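Local atomic coordinates of putative uncharacterized protein (Toxoplasma gondii, PDB entry 4FBD), a protein that is of unknown function, a conserved protein of the DUF3228 family whose crystallographic assembly holds two copies of the chain. Residues 130-135 with 234-239. Residues are numbered along the deposited sequence; the frame is centred on the assembly and turned at random.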
ATOM      1  N   VAL A 130      -2.242   7.836  -0.572  1.00 47.76           N
ATOM      2  CA  VAL A 130      -1.940   6.416  -0.664  1.00 44.99           C
ATOM      3  C   VAL A 130      -3.083   5.575  -0.094  1.00 42.54           C
ATOM      4  O   VAL A 130      -3.805   5.997   0.831  1.00 41.52           O
ATOM      5  CB  VAL A 130      -0.629   6.094   0.062  1.00 46.71           C
ATOM      6  CG1 VAL A 130       0.569   6.911  -0.574  1.00 45.84           C
ATOM      7  CG2 VAL A 130      -0.754   6.399   1.579  1.00 45.41           C
ATOM      8  N   LEU A 131      -3.259   4.399  -0.691  1.00 40.82           N
ATOM      9  CA  LEU A 131      -4.282   3.467  -0.284  1.00 38.39           C
ATOM     10  C   LEU A 131      -4.054   3.094   1.178  1.00 36.07           C
ATOM     11  O   LEU A 131      -2.974   2.736   1.572  1.00 33.43           O
ATOM     12  CB  LEU A 131      -4.253   2.224  -1.166  1.00 37.09           C
ATOM     13  CG  LEU A 131      -5.408   1.231  -0.967  1.00 34.77           C
ATOM     14  CD1 LEU A 131      -6.729   1.921  -1.109  1.00 30.95           C
ATOM     15  CD2 LEU A 131      -5.322   0.070  -1.953  1.00 35.48           C
ATOM     16  N   THR A 132      -5.110   3.162   1.957  1.00 36.42           N
ATOM     17  CA  THR A 132      -5.041   2.918   3.391  1.00 36.52           C
ATOM     18  C   THR A 132      -6.304   2.199   3.764  1.00 35.00           C
ATOM     19  O   THR A 132      -7.328   2.390   3.097  1.00 33.55           O
ATOM     20  CB  THR A 132      -5.031   4.271   4.115  1.00 37.75           C
ATOM     21  OG1 THR A 132      -4.008   5.098   3.526  1.00 42.68           O
ATOM     22  CG2 THR A 132      -4.779   4.114   5.599  1.00 38.79           C
ATOM     23  N   ARG A 133      -6.241   1.341   4.787  1.00 33.06           N
ATOM     24  CA  ARG A 133      -7.457   0.680   5.268  1.00 30.03           C
ATOM     25  C   ARG A 133      -7.579   0.863   6.758  1.00 31.28           C
ATOM     26  O   ARG A 133      -6.572   0.956   7.488  1.00 33.86           O
ATOM     27  CB  ARG A 133      -7.487  -0.787   4.914  1.00 28.65           C
ATOM     28  CG  ARG A 133      -6.461  -1.665   5.542  1.00 26.63           C
ATOM     29  CD  ARG A 133      -6.693  -3.076   5.101  1.00 27.91           C
ATOM     30  NE  ARG A 133      -5.716  -4.002   5.675  1.00 28.38           N
ATOM     31  CZ  ARG A 133      -5.709  -5.310   5.458  1.00 25.61           C
ATOM     32  NH1 ARG A 133      -6.619  -5.872   4.705  1.00 28.08           N
ATOM     33  NH2 ARG A 133      -4.774  -6.069   6.018  1.00 35.88           N
ATOM     34  N   TRP A 134      -8.806   0.876   7.227  1.00 30.39           N
ATOM     35  CA  TRP A 134      -9.051   1.093   8.630  1.00 30.16           C
ATOM     36  C   TRP A 134     -10.407   0.581   9.084  1.00 29.46           C
ATOM     37  O   TRP A 134     -11.287   0.331   8.283  1.00 30.05           O
ATOM     38  CB  TRP A 134      -8.997   2.594   8.902  1.00 30.41           C
ATOM     39  CG  TRP A 134     -10.080   3.326   8.158  1.00 31.73           C
ATOM     40  CD1 TRP A 134     -11.335   3.554   8.597  1.00 34.28           C
ATOM     41  CD2 TRP A 134     -10.015   3.889   6.836  1.00 34.51           C
ATOM     42  NE1 TRP A 134     -12.063   4.230   7.650  1.00 33.65           N
ATOM     43  CE2 TRP A 134     -11.277   4.452   6.559  1.00 34.40           C
ATOM     44  CE3 TRP A 134      -9.015   3.986   5.874  1.00 38.00           C
ATOM     45  CZ2 TRP A 134     -11.572   5.087   5.357  1.00 39.08           C
ATOM     46  CZ3 TRP A 134      -9.305   4.639   4.666  1.00 37.64           C
ATOM     47  CH2 TRP A 134     -10.569   5.170   4.423  1.00 39.67           C
ATOM     48  N   PHE A 135     -10.549   0.440  10.389  1.00 31.21           N
ATOM     49  CA  PHE A 135     -11.834   0.119  11.017  1.00 30.31           C
ATOM     50  C   PHE A 135     -12.404   1.451  11.462  1.00 30.70           C
ATOM     51  O   PHE A 135     -11.743   2.219  12.158  1.00 30.22           O
ATOM     52  CB  PHE A 135     -11.689  -0.731  12.278  1.00 28.74           C
ATOM     53  CG  PHE A 135     -11.372  -2.150  12.021  1.00 28.67           C
ATOM     54  CD1 PHE A 135     -12.303  -2.976  11.478  1.00 30.49           C
ATOM     55  CD2 PHE A 135     -10.156  -2.679  12.391  1.00 29.19           C
ATOM     56  CE1 PHE A 135     -12.027  -4.321  11.243  1.00 29.29           C
ATOM     57  CE2 PHE A 135      -9.882  -4.005  12.185  1.00 33.25           C
ATOM     58  CZ  PHE A 135     -10.814  -4.833  11.600  1.00 30.52           C
ATOM     59  N   ILE A 234      -5.498   0.014  11.475  1.00 31.77           N
ATOM     60  CA  ILE A 234      -5.635   1.200  12.304  1.00 32.89           C
ATOM     61  C   ILE A 234      -7.135   1.512  12.460  1.00 33.29           C
ATOM     62  O   ILE A 234      -7.966   0.971  11.734  1.00 30.48           O
ATOM     63  CB  ILE A 234      -4.938   2.434  11.711  1.00 35.78           C
ATOM     64  CG1 ILE A 234      -5.611   2.853  10.382  1.00 37.90           C
ATOM     65  CG2 ILE A 234      -3.422   2.190  11.561  1.00 32.03           C
ATOM     66  CD1 ILE A 234      -5.119   4.216   9.823  1.00 35.42           C
ATOM     67  N   VAL A 235      -7.450   2.357  13.434  1.00 32.69           N
ATOM     68  CA  VAL A 235      -8.799   2.824  13.666  1.00 33.38           C
ATOM     69  C   VAL A 235      -8.832   4.235  13.138  1.00 36.18           C
ATOM     70  O   VAL A 235      -7.888   4.950  13.309  1.00 40.97           O
ATOM     71  CB  VAL A 235      -9.149   2.817  15.154  1.00 33.07           C
ATOM     72  CG1 VAL A 235     -10.427   3.650  15.448  1.00 36.56           C
ATOM     73  CG2 VAL A 235      -9.342   1.396  15.597  1.00 24.48           C
ATOM     74  N   MET A 236      -9.903   4.632  12.473  1.00 37.21           N
ATOM     75  CA  MET A 236      -9.997   5.994  11.962  1.00 41.49           C
ATOM     76  C   MET A 236     -11.467   6.393  11.929  1.00 42.18           C
ATOM     77  O   MET A 236     -12.339   5.584  11.558  1.00 42.75           O
ATOM     78  CB  MET A 236      -9.375   6.073  10.572  1.00 44.27           C
ATOM     79  CG  MET A 236      -9.287   7.453   9.994  1.00 50.93           C
ATOM     80  SD  MET A 236      -8.856   7.384   8.245  1.00 63.58           S
ATOM     81  CE  MET A 236      -7.249   6.617   8.274  1.00 56.95           C
ATOM     82  N   ASP A 237     -11.756   7.618  12.345  1.00 44.00           N
ATOM     83  CA  ASP A 237     -13.119   8.088  12.379  1.00 44.37           C
ATOM     84  C   ASP A 237     -13.546   8.528  10.992  1.00 44.56           C
ATOM     85  O   ASP A 237     -13.521   9.713  10.664  1.00 48.48           O
ATOM     86  CB  ASP A 237     -13.267   9.226  13.394  1.00 48.32           C
ATOM     87  CG  ASP A 237     -14.727   9.601  13.654  1.00 49.58           C
ATOM     88  OD1 ASP A 237     -15.641   8.892  13.164  1.00 49.62           O
ATOM     89  OD2 ASP A 237     -14.951  10.602  14.369  1.00 56.85           O
ATOM     90  N   LYS A 238     -13.902   7.547  10.177  1.00 41.98           N
ATOM     91  CA  LYS A 238     -14.381   7.775   8.842  1.00 44.67           C
ATOM     92  C   LYS A 238     -15.225   6.537   8.457  1.00 43.48           C
ATOM     93  O   LYS A 238     -14.699   5.455   8.324  1.00 42.67           O
ATOM     94  CB  LYS A 238     -13.194   7.984   7.919  1.00 46.98           C
ATOM     95  CG  LYS A 238     -13.529   8.481   6.543  1.00 52.12           C
ATOM     96  CD  LYS A 238     -12.261   8.692   5.704  1.00 59.68           C
ATOM     97  CE  LYS A 238     -11.414   9.887   6.138  1.00 66.01           C
ATOM     98  NZ  LYS A 238     -11.996  11.215   5.735  1.00 73.46           N
ATOM     99  N   GLU A 239     -16.536   6.713   8.306  1.00 43.33           N
ATOM    100  CA  GLU A 239     -17.455   5.605   7.989  1.00 41.91           C
ATOM    101  C   GLU A 239     -17.413   5.116   6.557  1.00 42.16           C
ATOM    102  O   GLU A 239     -17.693   3.945   6.285  1.00 39.38           O
ATOM    103  CB  GLU A 239     -18.905   5.989   8.363  1.00 42.36           C
ATOM    104  CG  GLU A 239     -19.082   6.154   9.895  1.00 41.56           C
ATOM    105  CD  GLU A 239     -18.734   4.866  10.669  1.00 42.64           C
ATOM    106  OE1 GLU A 239     -19.036   3.754  10.147  1.00 38.84           O
ATOM    107  OE2 GLU A 239     -18.171   4.968  11.794  1.00 39.75           O
TER
HETATM  108  O   HOH W   1      -4.494  -0.280   8.686  1.00 28.30           O
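The indole of Trp134 is met over one face by Met236 and at its edge by Lys238. CB of Met236 sits 4.0 Å from the centroid of the five-membered ring of Trp134, a CH-pi contact, and its SD stands 4.1 Å from the centroid of the six-membered ring, 18° off the normal, a Met-aromatic contact over the face. The Met236 chain runs out extended and bends only at its last torsion (chi3 -62°), which brings CE back near CE3 of Trp134. At the ring edge, Trp134 NE1 donates to Lys238 O at 3.0 Å, with an N-H...O angle of 163° and the oxygen close to the indole plane. The aliphatic part of Lys238 adds a third contact, its CD lying 3.7 Å from Trp134 CZ2. On the backbone side, CB of Trp134 meets Ile234 CG1.

A short parallel pairing of strands 130-135 and 232-235, the inner two of a four-strand mixed sheet, brings the segments together with Phe135 beside Val235. Phe135 N donates to Ile234 O at 3.0 Å, nearly straight, and Phe135 O receives Met236 N at 3.1 Å, so Phe135 is gripped through both its backbone polar atoms. Between Arg133 O and Ile234 N a water takes the place of a direct bond, donating to the first and accepting from the second. Beyond Asp237, the centre of an inverse gamma turn, the chain swings back to present Lys238 O to the indole.

The side chain of Arg133 leaves the contact, bonding to Trp229 O and to Ser118 of the second subunit, while strand 117-121 flanks the other edge of strand 130-135. The nearly straight N-H...O bond, with the sulfur over the face, helps to fix the rotation of the indole. The Met236 sulfur and CB over that face, with the Lys238 methylenes beside CZ2, tie the segment following the last strand to the sheet by dispersion as well as by hydrogen bonding.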